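Local structure of UV damage endonuclease (Sulfolobus acidocaldarius, 3TC3) at residues Y145-L150 with S186-R191; I79-I84 with I118-G123; V126-V131 with I159-G164; L52-S57 with T83-S88; L60-I65 with G105-F110. The protein probably acts as a manganese-dependent endonuclease of DNA repair, cutting DNA that carries ultraviolet damage, on a TIM-barrel scaffold. All coordinates share one frame; numbering follows the deposited sequence. Where two conformers were deposited one is given.

Contact 1 of 5, residues Y145-L150 with S186-R191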
# COMPACT_ATOMS: atom_id res chain seq x y z
N TYR A 145 -10.92 6.59 -6.86
CA TYR A 145 -11.25 6.87 -5.46
C TYR A 145 -10.01 7.01 -4.57
O TYR A 145 -9.97 7.89 -3.69
CB TYR A 145 -12.18 5.72 -4.92
CG TYR A 145 -12.06 5.42 -3.43
CD1 TYR A 145 -12.21 6.41 -2.46
CD2 TYR A 145 -11.75 4.08 -3.01
CE1 TYR A 145 -12.03 6.15 -1.08
CE2 TYR A 145 -11.64 3.82 -1.67
CZ TYR A 145 -11.78 4.86 -0.71
OH TYR A 145 -11.60 4.63 0.62
N HIS A 146 -9.02 6.16 -4.80
CA HIS A 146 -7.80 6.27 -3.99
C HIS A 146 -7.08 7.60 -4.20
O HIS A 146 -6.67 8.21 -3.24
CB HIS A 146 -6.86 5.08 -4.30
CG HIS A 146 -7.33 3.77 -3.67
ND1 HIS A 146 -8.48 3.09 -4.07
CD2 HIS A 146 -6.84 3.08 -2.55
CE1 HIS A 146 -8.64 2.00 -3.24
NE2 HIS A 146 -7.64 2.00 -2.35
N ALA A 147 -6.98 8.01 -5.49
CA ALA A 147 -6.34 9.32 -5.80
C ALA A 147 -7.21 10.41 -5.21
O ALA A 147 -6.67 11.39 -4.64
CB ALA A 147 -6.27 9.46 -7.28
N ASP A 148 -8.52 10.31 -5.35
CA ASP A 148 -9.38 11.36 -4.77
C ASP A 148 -9.16 11.47 -3.24
O ASP A 148 -9.29 12.57 -2.66
CB ASP A 148 -10.87 11.06 -5.04
CG ASP A 148 -11.28 11.32 -6.50
OD1 ASP A 148 -10.49 11.93 -7.24
OD2 ASP A 148 -12.38 10.87 -6.84
N LEU A 149 -9.06 10.30 -2.57
CA LEU A 149 -8.92 10.34 -1.09
C LEU A 149 -7.63 11.08 -0.71
O LEU A 149 -7.63 12.02 0.13
CB LEU A 149 -8.98 8.93 -0.49
CG LEU A 149 -8.86 8.87 1.02
CD1 LEU A 149 -10.12 9.55 1.66
CD2 LEU A 149 -8.68 7.46 1.49
N LEU A 150 -6.54 10.71 -1.33
CA LEU A 150 -5.23 11.34 -1.11
C LEU A 150 -5.28 12.84 -1.51
O LEU A 150 -4.76 13.70 -0.75
CB LEU A 150 -4.17 10.57 -1.90
CG LEU A 150 -4.06 9.09 -1.33
CD1 LEU A 150 -3.10 8.32 -2.26
CD2 LEU A 150 -3.50 9.05 0.07
N SER A 186 -3.54 11.74 -14.75
CA SER A 186 -2.36 12.08 -14.02
C SER A 186 -2.47 11.94 -12.53
O SER A 186 -1.49 11.61 -11.90
CB SER A 186 -2.01 13.56 -14.28
OG SER A 186 -1.67 13.68 -15.61
N ASN A 187 -3.64 12.25 -11.91
CA ASN A 187 -3.68 12.18 -10.43
C ASN A 187 -3.59 10.74 -9.93
O ASN A 187 -3.21 10.52 -8.78
CB ASN A 187 -4.88 12.90 -9.78
CG ASN A 187 -6.22 12.22 -10.02
OD1 ASN A 187 -6.47 11.47 -10.99
ND2 ASN A 187 -7.14 12.49 -9.07
N ILE A 188 -3.87 9.79 -10.83
CA ILE A 188 -3.66 8.39 -10.47
C ILE A 188 -2.26 7.99 -10.91
O ILE A 188 -1.48 7.39 -10.14
CB ILE A 188 -4.65 7.46 -11.18
CG1 ILE A 188 -6.10 7.83 -10.77
CG2 ILE A 188 -4.32 5.92 -10.95
CD1 ILE A 188 -7.17 7.06 -11.59
N SER A 189 -1.97 8.25 -12.19
CA SER A 189 -0.70 7.71 -12.73
C SER A 189 0.54 8.22 -11.92
O SER A 189 1.53 7.46 -11.77
CB SER A 189 -0.55 8.00 -14.25
OG SER A 189 -0.38 9.39 -14.43
N LYS A 190 0.56 9.48 -11.48
CA LYS A 190 1.69 10.02 -10.75
C LYS A 190 1.94 9.33 -9.41
O LYS A 190 3.04 9.35 -8.90
CB LYS A 190 1.57 11.53 -10.56
CG LYS A 190 1.94 12.30 -11.88
CD LYS A 190 3.46 12.11 -12.26
CE LYS A 190 3.88 13.00 -13.42
NZ LYS A 190 3.63 12.25 -14.70
N ARG A 191 0.90 8.68 -8.89
CA ARG A 191 0.95 8.08 -7.56
C ARG A 191 1.18 6.58 -7.68
O ARG A 191 1.47 5.90 -6.67
CB ARG A 191 -0.36 8.28 -6.83
CG ARG A 191 -0.56 9.70 -6.37
CD ARG A 191 -1.79 9.67 -5.57
NE ARG A 191 -1.91 10.94 -4.81
CZ ARG A 191 -2.70 11.94 -5.09
NH1 ARG A 191 -3.43 11.97 -6.21
NH2 ARG A 191 -2.80 12.96 -4.20
O HOH W 1 -10.44 12.48 -9.76
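Arg191 lays its guanidinium against helix 133-153, and Leu150 CB and the carbonyl oxygen of Ala147 both sit over one face of it. The arginine chain runs extended from CG to NE, sliding past Leu150 in the opposite direction; Leu150 CB lies 3.6 Å from Arg191 NH2, and Leu150 CD1 also touches Arg191 CD. Several acceptors fix the rotation of the group. Arg191 NH1 donates to Asn187 O one turn back in its own segment (3.0 Å), an acceptor that lies in the guanidinium plane, at its edge. NE is held by Glu156 O, and NH2 forms a salt bridge with Asp151 as well as a bond to Ile155 O.

Ala147 is the small residue that lets the backbones close to 5.5 Å between its CA and that of Ile188. Its methyl meets Asn187 ND2 at 3.6 Å and Ile188 CG1 at 3.9 Å. Asn187 CG stands between its backbone N and carbonyl carbon (chi1 70°), which carries the amide over Ala147 CB toward Asp148. The Asp148 carboxylate is turned 48° from that amide, and a water joins them: it donates to Asp148 OD1 at 2.6 Å and accepts only weakly from Asn187 ND2. The stronger partners are Asp151 for Asn187, and Lys144 and Lys97 for Asp148. The contact packs helix 133-153, which leads into the fourth barrel strand, against the short helix 186-189 before the fifth, an arrangement of the outer helical layer of a TIM barrel.

Contact 2 of 5, residues I79-I84 with I118-G123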
# COMPACT_ATOMS: atom_id res chain seq x y z
N ILE A 79 -2.97 3.53 4.53
CA ILE A 79 -4.40 3.88 4.84
C ILE A 79 -5.33 2.84 4.22
O ILE A 79 -5.14 2.41 3.06
CB ILE A 79 -4.70 5.26 4.29
CG1 ILE A 79 -3.88 6.29 5.06
CG2 ILE A 79 -6.23 5.57 4.41
CD1 ILE A 79 -4.07 7.78 4.53
N SER A 80 -6.30 2.44 5.02
CA SER A 80 -7.24 1.43 4.56
C SER A 80 -8.07 1.88 3.34
O SER A 80 -8.53 3.05 3.29
CB SER A 80 -8.26 1.13 5.72
OG SER A 80 -9.29 0.28 5.19
N SER A 81 -8.25 0.99 2.39
CA SER A 81 -9.15 1.25 1.21
C SER A 81 -10.59 1.31 1.64
O SER A 81 -11.45 1.82 0.88
CB SER A 81 -8.94 0.22 0.11
OG SER A 81 -7.58 0.25 -0.28
N ASN A 82 -10.90 0.84 2.86
CA ASN A 82 -12.32 0.96 3.31
C ASN A 82 -12.63 2.31 3.88
O ASN A 82 -13.78 2.55 4.33
CB ASN A 82 -12.58 -0.13 4.40
CG ASN A 82 -12.57 -1.47 3.88
OD1 ASN A 82 -12.77 -1.71 2.69
ND2 ASN A 82 -12.45 -2.45 4.83
N THR A 83 -11.68 3.26 3.90
CA THR A 83 -11.85 4.55 4.62
C THR A 83 -13.22 5.17 4.25
O THR A 83 -13.97 5.52 5.18
CB THR A 83 -10.72 5.53 4.29
OG1 THR A 83 -9.53 4.98 4.92
CG2 THR A 83 -10.97 6.93 4.88
N ILE A 84 -13.46 5.31 2.95
CA ILE A 84 -14.84 5.75 2.52
C ILE A 84 -15.53 4.49 1.92
O ILE A 84 -15.22 4.08 0.81
CB ILE A 84 -14.75 6.78 1.42
CG1 ILE A 84 -13.81 7.92 1.78
CG2 ILE A 84 -16.26 7.27 1.06
CD1 ILE A 84 -14.24 8.76 3.05
N ILE A 118 2.86 7.90 3.32
CA ILE A 118 1.55 7.18 3.17
C ILE A 118 1.53 6.30 1.91
O ILE A 118 1.96 6.71 0.79
CB ILE A 118 0.40 8.24 3.05
CG1 ILE A 118 0.20 8.98 4.40
CG2 ILE A 118 -0.91 7.61 2.65
CD1 ILE A 118 -0.12 8.05 5.60
N SER A 119 0.99 5.11 2.05
CA SER A 119 0.70 4.29 0.89
C SER A 119 -0.75 3.77 1.02
O SER A 119 -1.41 3.96 2.09
CB SER A 119 1.64 3.10 0.76
OG SER A 119 1.47 2.23 1.87
N MET A 120 -1.30 3.28 -0.09
CA MET A 120 -2.57 2.57 -0.08
C MET A 120 -2.40 1.42 -1.03
O MET A 120 -1.70 1.53 -2.04
CB MET A 120 -3.76 3.42 -0.54
CG MET A 120 -4.00 4.67 0.40
SD MET A 120 -5.54 5.55 -0.12
CE MET A 120 -6.78 4.39 0.54
N HIS A 121 -3.19 0.34 -0.80
CA HIS A 121 -3.16 -0.85 -1.72
C HIS A 121 -4.61 -1.24 -1.94
O HIS A 121 -5.25 -1.85 -1.09
CB HIS A 121 -2.41 -1.98 -0.99
CG HIS A 121 -2.36 -3.33 -1.72
ND1 HIS A 121 -3.38 -4.19 -1.73
CD2 HIS A 121 -1.29 -3.98 -2.33
CE1 HIS A 121 -3.00 -5.34 -2.37
NE2 HIS A 121 -1.72 -5.21 -2.72
N PRO A 122 -5.12 -0.97 -3.11
CA PRO A 122 -6.52 -1.34 -3.41
C PRO A 122 -6.80 -2.83 -3.40
O PRO A 122 -7.97 -3.21 -3.36
CB PRO A 122 -6.79 -0.78 -4.84
CG PRO A 122 -5.67 -0.10 -5.15
CD PRO A 122 -4.50 -0.19 -4.18
N GLY A 123 -5.77 -3.65 -3.60
CA GLY A 123 -5.94 -5.15 -3.57
C GLY A 123 -6.47 -5.79 -4.85
O GLY A 123 -6.47 -5.17 -5.89
O HOH W 2 -5.16 0.47 1.22
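Ile79 N donates to Ser119 O at 2.9 Å and continues the backbone pairing of the parallel strands 76-78 and 117-120 just past the end of the former. Beyond this bond the chains part, and a water fills in: it donates to Ile79 O at 2.7 Å, accepts from His121 N at 2.8 Å, and is hydrogen-bonded to Ser81 OG as well. Ser81 OG also bonds to His146 NE2.

Apolar contacts centre on the Ile79 side chain. Ile79 CD1 meets Ile118 CG2 at 3.7 Å, the two side chains crossing at a slant, while Ile79 CB rests on Met120 CG. Met120 bends at its last torsion (chi3 75°), bringing Met120 CE to 3.5 Å from Ser80 O and close to Ile79 O, so its methyl packs on the carbonyl oxygens where the turn begins.

Within residues 79-84 the polar atoms bond locally. Ser80 to Thr83 form a type I turn, in which Ser80 O takes both Thr83 N and Thr83 OG1, the latter at 2.7 Å; Ser80 OG accepts from Asn82 N, an ST turn.

His121, just past the C-terminal end of strand 117-120, has its side chain, in the conformer given, about 6 Å from the manganese ion and about 4 Å from that of the ligand Glu195. Around the contact, helix 133-153 brings His146 and Leu149 onto Met120, helix 48-71 covers Ile79 through Leu62, and strand 158-162 pairs with the far edge of strand 117-120.

Contact 3 of 5, residues V126-V131 with I159-G164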
# COMPACT_ATOMS: atom_id res chain seq x y z
N VAL A 126 -8.46 -4.72 -8.22
CA VAL A 126 -7.89 -3.86 -9.27
C VAL A 126 -7.01 -4.73 -10.18
O VAL A 126 -5.95 -5.22 -9.78
CB VAL A 126 -7.10 -2.69 -8.62
CG1 VAL A 126 -6.34 -1.83 -9.68
CG2 VAL A 126 -8.14 -1.88 -7.91
N VAL A 127 -7.46 -4.79 -11.43
CA VAL A 127 -6.71 -5.60 -12.45
C VAL A 127 -6.56 -4.69 -13.66
O VAL A 127 -7.37 -4.71 -14.61
CB VAL A 127 -7.49 -6.89 -12.85
CG1 VAL A 127 -6.52 -7.69 -13.73
CG2 VAL A 127 -7.91 -7.68 -11.58
N LEU A 128 -5.51 -3.86 -13.61
CA LEU A 128 -5.42 -2.74 -14.58
C LEU A 128 -5.18 -3.32 -15.96
O LEU A 128 -5.55 -2.67 -16.95
CB LEU A 128 -4.27 -1.79 -14.14
CG LEU A 128 -4.09 -0.65 -15.20
CD1 LEU A 128 -5.33 0.29 -15.24
CD2 LEU A 128 -2.93 0.15 -14.65
N ASN A 129 -4.57 -4.53 -16.03
CA ASN A 129 -4.26 -5.12 -17.34
C ASN A 129 -5.25 -6.21 -17.71
O ASN A 129 -4.97 -7.14 -18.53
CB ASN A 129 -2.85 -5.71 -17.31
CG ASN A 129 -2.78 -6.98 -16.50
OD1 ASN A 129 -3.67 -7.29 -15.70
ND2 ASN A 129 -1.77 -7.82 -16.83
N SER A 130 -6.44 -6.21 -17.15
CA SER A 130 -7.44 -7.22 -17.57
C SER A 130 -7.75 -7.19 -19.06
O SER A 130 -7.73 -6.13 -19.68
CB SER A 130 -8.80 -6.92 -16.86
OG SER A 130 -9.75 -7.97 -17.16
N VAL A 131 -8.04 -8.35 -19.62
CA VAL A 131 -8.55 -8.37 -21.01
C VAL A 131 -10.03 -7.96 -21.12
O VAL A 131 -10.54 -7.72 -22.23
CB VAL A 131 -8.37 -9.77 -21.66
CG1 VAL A 131 -6.91 -10.25 -21.68
CG2 VAL A 131 -9.20 -10.83 -20.98
N ILE A 159 -0.01 4.70 -4.48
CA ILE A 159 -1.07 3.69 -4.62
C ILE A 159 -0.40 2.54 -5.24
O ILE A 159 0.05 2.62 -6.41
CB ILE A 159 -2.24 4.23 -5.56
CG1 ILE A 159 -2.85 5.50 -4.95
CG2 ILE A 159 -3.26 3.12 -5.72
CD1 ILE A 159 -3.76 6.26 -6.03
N GLN A 160 -0.32 1.43 -4.50
CA GLN A 160 0.47 0.26 -4.96
C GLN A 160 -0.52 -0.79 -5.48
O GLN A 160 -1.55 -1.20 -4.82
CB GLN A 160 1.31 -0.30 -3.80
CG GLN A 160 0.60 -0.85 -2.70
CD GLN A 160 1.65 -1.17 -1.60
OE1 GLN A 160 1.91 -0.26 -0.78
NE2 GLN A 160 2.34 -2.35 -1.67
N ILE A 161 -0.13 -1.33 -6.64
CA ILE A 161 -0.90 -2.45 -7.19
C ILE A 161 -0.00 -3.58 -7.74
O ILE A 161 1.16 -3.35 -7.91
CB ILE A 161 -1.83 -2.03 -8.35
CG1 ILE A 161 -1.00 -1.43 -9.49
CG2 ILE A 161 -2.88 -1.03 -7.78
CD1 ILE A 161 -1.91 -1.15 -10.83
N HIS A 162 -0.57 -4.80 -7.84
CA HIS A 162 0.11 -5.85 -8.60
C HIS A 162 -0.11 -5.63 -10.07
O HIS A 162 -0.97 -4.83 -10.55
CB HIS A 162 -0.47 -7.18 -8.15
CG HIS A 162 -0.02 -7.57 -6.81
ND1 HIS A 162 -0.86 -7.95 -5.84
CD2 HIS A 162 1.26 -7.62 -6.26
CE1 HIS A 162 -0.15 -8.29 -4.73
NE2 HIS A 162 1.15 -8.09 -4.98
N VAL A 163 0.68 -6.34 -10.90
CA VAL A 163 0.54 -6.19 -12.33
C VAL A 163 -0.86 -6.64 -12.78
O VAL A 163 -1.46 -6.08 -13.71
CB VAL A 163 1.71 -6.90 -13.09
CG1 VAL A 163 1.44 -6.80 -14.53
CG2 VAL A 163 2.98 -6.17 -12.77
N GLY A 164 -1.29 -7.73 -12.15
CA GLY A 164 -2.64 -8.14 -12.41
C GLY A 164 -2.75 -9.55 -13.01
O GLY A 164 -2.23 -10.57 -12.50
O HOH W 3 -3.58 -4.44 -11.63
O HOH W 4 -3.59 -5.08 -7.67
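Val126 turns its CG1 onto Ile161 CG2 at 4.0 Å, the two side chains crossing at about a right angle. Its carbonyl oxygen faces two waters: one lies 3.2 Å from Val126 O and accepts from His162 N at 3.0 Å; the other takes the N-H of Leu128 at 2.8 Å and lies near both Val126 O and His162 O. Water thus bridges the loop backbone to the end of the strand. Val127 follows with CG1 set 4.1 Å from Gly164 CA, where the two backbones come nearest; its N is held by Ser139 OG of helix 133-153. Val127 also opens a type I turn that reverses the loop at Ser130.

The loop belongs to a beta-alpha-beta crossover of the TIM barrel: it leaves strand 117-120 and enters helix 133-153, which returns to strand 158-162, and here it leans back over that strand's C-terminal end. Next, Leu128 lays its CB on Ile161 CD1 at 4.1 Å. Ile161 CG1 stands between backbone N and carbonyl carbon (chi1 60°), which sends CD1 toward the leucine, and Phe177 of helix 170-181 packs on both.

Asn129 brings its carboxamide across Val163. The oxygens Asn129 OD1 and Val163 O approach to 3.2 Å as two acceptors, without a bond, while OD1 also lies close to Gly164 CA, where there is no side chain in the way. Asn129 ND2 donates to Ser165 O and Ser173 O, bonds that help hold the amide.

Contact 4 of 5, residues L52-S57 with T83-S88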
# COMPACT_ATOMS: atom_id res chain seq x y z
N LEU A 52 -21.55 8.45 5.34
CA LEU A 52 -20.96 9.56 6.09
C LEU A 52 -20.65 9.14 7.52
O LEU A 52 -19.61 9.50 8.03
CB LEU A 52 -21.87 10.82 6.03
CG LEU A 52 -21.95 11.32 4.59
CD1 LEU A 52 -23.21 12.24 4.36
CD2 LEU A 52 -20.64 11.97 4.11
N LYS A 53 -21.52 8.35 8.14
CA LYS A 53 -21.31 7.90 9.48
C LYS A 53 -20.10 6.99 9.57
O LYS A 53 -19.32 7.17 10.48
CB LYS A 53 -22.54 7.15 9.98
CG LYS A 53 -22.53 6.74 11.42
CD LYS A 53 -23.96 6.36 11.77
CE LYS A 53 -23.93 4.96 12.38
NZ LYS A 53 -23.65 5.02 13.85
N VAL A 54 -19.96 6.03 8.67
CA VAL A 54 -18.83 5.11 8.81
C VAL A 54 -17.55 5.79 8.31
O VAL A 54 -16.53 5.58 8.89
CB VAL A 54 -19.13 3.78 8.13
CG1 VAL A 54 -17.91 2.80 8.15
CG2 VAL A 54 -20.38 3.14 8.74
N SER A 55 -17.63 6.65 7.27
CA SER A 55 -16.45 7.43 6.88
C SER A 55 -15.95 8.34 8.02
O SER A 55 -14.75 8.36 8.30
CB SER A 55 -16.74 8.25 5.62
OG SER A 55 -17.18 7.44 4.51
N SER A 56 -16.87 9.08 8.67
CA SER A 56 -16.46 9.88 9.77
C SER A 56 -15.80 9.05 10.88
O SER A 56 -14.84 9.52 11.48
CB SER A 56 -17.65 10.72 10.31
OG SER A 56 -17.98 11.67 9.32
N SER A 57 -16.37 7.89 11.23
CA SER A 57 -15.78 7.19 12.35
C SER A 57 -14.43 6.63 11.89
O SER A 57 -13.47 6.65 12.67
CB SER A 57 -16.60 6.05 12.93
OG SER A 57 -17.19 5.17 11.97
N THR A 83 -11.68 3.26 3.90
CA THR A 83 -11.85 4.55 4.62
C THR A 83 -13.22 5.17 4.25
O THR A 83 -13.97 5.52 5.18
CB THR A 83 -10.72 5.53 4.29
OG1 THR A 83 -9.53 4.98 4.92
CG2 THR A 83 -10.97 6.93 4.88
N ILE A 84 -13.46 5.31 2.95
CA ILE A 84 -14.84 5.75 2.52
C ILE A 84 -15.53 4.49 1.92
O ILE A 84 -15.22 4.08 0.81
CB ILE A 84 -14.75 6.78 1.42
CG1 ILE A 84 -13.81 7.92 1.78
CG2 ILE A 84 -16.26 7.27 1.06
CD1 ILE A 84 -14.24 8.76 3.05
N PRO A 85 -16.42 3.82 2.67
CA PRO A 85 -16.97 2.57 2.17
C PRO A 85 -17.69 2.60 0.85
O PRO A 85 -18.55 3.49 0.75
CB PRO A 85 -17.91 2.15 3.30
CG PRO A 85 -17.39 2.75 4.49
CD PRO A 85 -16.94 4.16 4.00
N LEU A 86 -17.43 1.65 -0.07
CA LEU A 86 -18.14 1.56 -1.35
C LEU A 86 -17.96 2.77 -2.27
O LEU A 86 -18.67 2.92 -3.27
CB LEU A 86 -19.67 1.29 -1.16
CG LEU A 86 -19.96 -0.01 -0.40
CD1 LEU A 86 -21.47 0.08 -0.01
CD2 LEU A 86 -19.62 -1.19 -1.37
N ALA A 87 -16.90 3.57 -2.03
CA ALA A 87 -16.70 4.82 -2.80
C ALA A 87 -16.63 4.68 -4.30
O ALA A 87 -17.01 5.63 -5.02
CB ALA A 87 -15.43 5.56 -2.30
N SER A 88 -16.14 3.55 -4.81
CA SER A 88 -16.07 3.49 -6.30
C SER A 88 -17.19 2.68 -6.92
O SER A 88 -17.20 2.47 -8.14
CB SER A 88 -14.72 2.88 -6.73
OG SER A 88 -14.72 1.53 -6.29
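Ser55 meets Ile84 and Pro85 with its hydroxyl, which is wedged among their carbons: Ser55 OG lies 3.3 Å from Pro85 CD and 3.5 Å from Ile84 CA. Ile84 bends round the same group, its CD1 coming within 3.6 Å of Ser55 CB. Beside them Val54 CG1 packs on Pro85 CG at 3.7 Å, the valine and the proline ring meeting at a slant. Backbone takes part too, as Ser55 CA directs its hydrogen at Thr83 O in a fairly straight CA-H...O contact (3.6 Å, 156° at the hydrogen).

The polar end of Ser55 is satisfied within its own helix. With OG beside the backbone N and opposite the carbonyl carbon (chi1 -56°), the hydroxyl folds back to Val51 O one turn earlier, which lets a serine face apolar carbons. The helix, 48-71, is the first after the opening barrel strand 22-27, and the loop it meets follows the second strand, 76-78; the contact therefore ties an outer helix of the TIM barrel to a strand-to-helix loop, away from the metal site.

Further out, the loop is shaped by a type II turn from Ile84 to Ala87, closed by a weak backbone bond. Thr83 O accepts from Asn58 ND2 of helix 48-71, and Tyr145 OH of helix 133-153 bonds to Ile84 N. Val51 and Trp96 border Ile84, while Ile41 lies against Val54 and Thr40 against Pro85.

Contact 5 of 5, residues L60-I65 with G105-F110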
# COMPACT_ATOMS: atom_id res chain seq x y z
N LEU A 60 -11.95 9.63 12.03
CA LEU A 60 -11.61 9.91 13.46
C LEU A 60 -10.54 8.97 13.99
O LEU A 60 -9.53 9.38 14.64
CB LEU A 60 -12.86 9.76 14.35
CG LEU A 60 -12.59 10.12 15.85
CD1 LEU A 60 -13.66 11.05 16.38
CD2 LEU A 60 -12.27 8.96 16.89
N CYS A 61 -10.75 7.66 13.75
CA CYS A 61 -9.84 6.62 14.20
C CYS A 61 -8.54 6.74 13.45
O CYS A 61 -7.48 6.63 14.07
CB CYS A 61 -10.49 5.31 13.93
SG CYS A 61 -11.80 4.94 15.20
N LEU A 62 -8.60 7.01 12.14
CA LEU A 62 -7.30 7.27 11.41
C LEU A 62 -6.50 8.40 12.03
O LEU A 62 -5.31 8.24 12.19
CB LEU A 62 -7.60 7.55 9.90
CG LEU A 62 -6.33 7.84 9.04
CD1 LEU A 62 -5.24 6.71 9.02
CD2 LEU A 62 -6.78 8.16 7.61
N LYS A 63 -7.16 9.53 12.43
CA LYS A 63 -6.41 10.60 13.04
C LYS A 63 -5.82 10.12 14.35
O LYS A 63 -4.66 10.37 14.60
CB LYS A 63 -7.35 11.80 13.34
CG LYS A 63 -6.64 12.98 13.96
CD LYS A 63 -5.65 13.72 13.05
CE LYS A 63 -4.82 14.82 13.82
NZ LYS A 63 -5.67 15.99 14.35
N ASN A 64 -6.59 9.38 15.12
CA ASN A 64 -6.08 8.85 16.39
C ASN A 64 -4.89 7.89 16.19
O ASN A 64 -3.91 7.96 16.92
CB ASN A 64 -7.18 8.19 17.17
CG ASN A 64 -8.16 9.20 17.74
OD1 ASN A 64 -7.84 10.41 17.85
ND2 ASN A 64 -9.35 8.74 18.05
N ILE A 65 -4.98 7.03 15.17
CA ILE A 65 -3.87 6.19 14.85
C ILE A 65 -2.61 6.94 14.47
O ILE A 65 -1.50 6.56 14.90
CB ILE A 65 -4.32 5.20 13.67
CG1 ILE A 65 -5.33 4.18 14.15
CG2 ILE A 65 -3.06 4.55 12.99
CD1 ILE A 65 -5.89 3.27 13.03
N GLY A 105 -8.77 17.44 5.44
CA GLY A 105 -7.70 18.42 5.48
C GLY A 105 -6.87 18.33 6.77
O GLY A 105 -5.66 18.48 6.73
N ASP A 106 -7.52 18.08 7.91
CA ASP A 106 -6.88 18.02 9.22
C ASP A 106 -5.88 16.85 9.27
O ASP A 106 -4.73 17.03 9.73
CB ASP A 106 -7.93 17.88 10.33
CG ASP A 106 -7.32 17.59 11.69
OD1 ASP A 106 -6.71 18.49 12.30
OD2 ASP A 106 -7.45 16.45 12.22
N ILE A 107 -6.33 15.69 8.73
CA ILE A 107 -5.51 14.48 8.73
C ILE A 107 -4.32 14.75 7.80
O ILE A 107 -3.19 14.45 8.16
CB ILE A 107 -6.33 13.28 8.27
CG1 ILE A 107 -7.25 12.80 9.43
CG2 ILE A 107 -5.34 12.12 7.83
CD1 ILE A 107 -8.46 11.95 8.94
N GLY A 108 -4.59 15.30 6.61
CA GLY A 108 -3.49 15.61 5.72
C GLY A 108 -2.48 16.62 6.32
O GLY A 108 -1.25 16.44 6.14
N ASP A 109 -2.97 17.64 7.01
CA ASP A 109 -2.03 18.57 7.68
C ASP A 109 -1.17 17.88 8.66
O ASP A 109 0.05 18.12 8.70
CB ASP A 109 -2.76 19.73 8.42
CG ASP A 109 -3.48 20.65 7.49
OD1 ASP A 109 -3.19 20.69 6.27
OD2 ASP A 109 -4.38 21.36 8.00
N PHE A 110 -1.73 16.93 9.41
CA PHE A 110 -0.97 16.23 10.41
C PHE A 110 0.10 15.38 9.75
O PHE A 110 1.23 15.29 10.21
CB PHE A 110 -1.89 15.33 11.24
CG PHE A 110 -1.20 14.64 12.37
CD1 PHE A 110 -1.06 15.29 13.61
CD2 PHE A 110 -0.63 13.34 12.21
CE1 PHE A 110 -0.39 14.65 14.69
CE2 PHE A 110 0.04 12.69 13.30
CZ PHE A 110 0.14 13.36 14.54
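Lys63 NZ bonds to Asp106 OD2 at 2.8 Å, a salt bridge made on the syn side of the carboxylate and 16° out of its plane. Asp106 OD1 stays farther from Lys63 NZ at 3.4 Å, so the grip is mainly through one oxygen. The lysine leaves its helix with CG opposite the backbone N (chi1 -179°), then bends at chi2 and chi4, which brings the ammonium to the aspartate rather than out along an extended chain. Glu67, one turn on, is a second, long and weak ion-pair partner of this ammonium.

The methylenes of Lys63 do apolar work on the way. Lys63 CB touches Ile107 CG1 at 4.0 Å, the two side chains sliding past each other in opposite directions, and Lys63 CE lies 3.8 Å from Phe110 CD1, approaching the ring obliquely. The two segments run nearly parallel, their axes 10.2 Å apart at a crossing angle of 15°, as neighbouring helices on the outside of a TIM barrel do; helix 48-71 precedes the second barrel strand and helix 101-113 the third.

Deeper in, Leu62 CD2 meets Ile107 CG2 at 4.2 Å, and Phe77 of strand 76-78 lies against Leu62 from the barrel side. Leu59 and Leu66 extend the apolar seam along Ile107, while Glu67 and Leu70 border Phe110. Cys61, turned away from helix 101-113, ties the opposite flank of helix 48-71 to Cys35 through a disulfide.

Overall arrangement
Contacts 2 and 3 are buried at the C-terminal ends of neighbouring barrel strands, joined directly by the backbone bond of Met120 and Gln160, and both bridge their loops with water; contact 2 comes nearest the manganese. Contacts 1, 4 and 5 belong to the outer layer. Contacts 1 and 4 are buried, the first rich in charged and amide groups, the second almost wholly carbon packing round one hydroxyl, whereas contact 5 is only partly buried and carries a salt bridge. Helix 48-71 serves contacts 4 and 5, and Thr83 and Ile84 belong to contacts 2 and 4. Helix 133-153 of contact 1 reaches both through Tyr145. Contacts 3 and 5 lie farthest apart, their centres about 28 Å from each other.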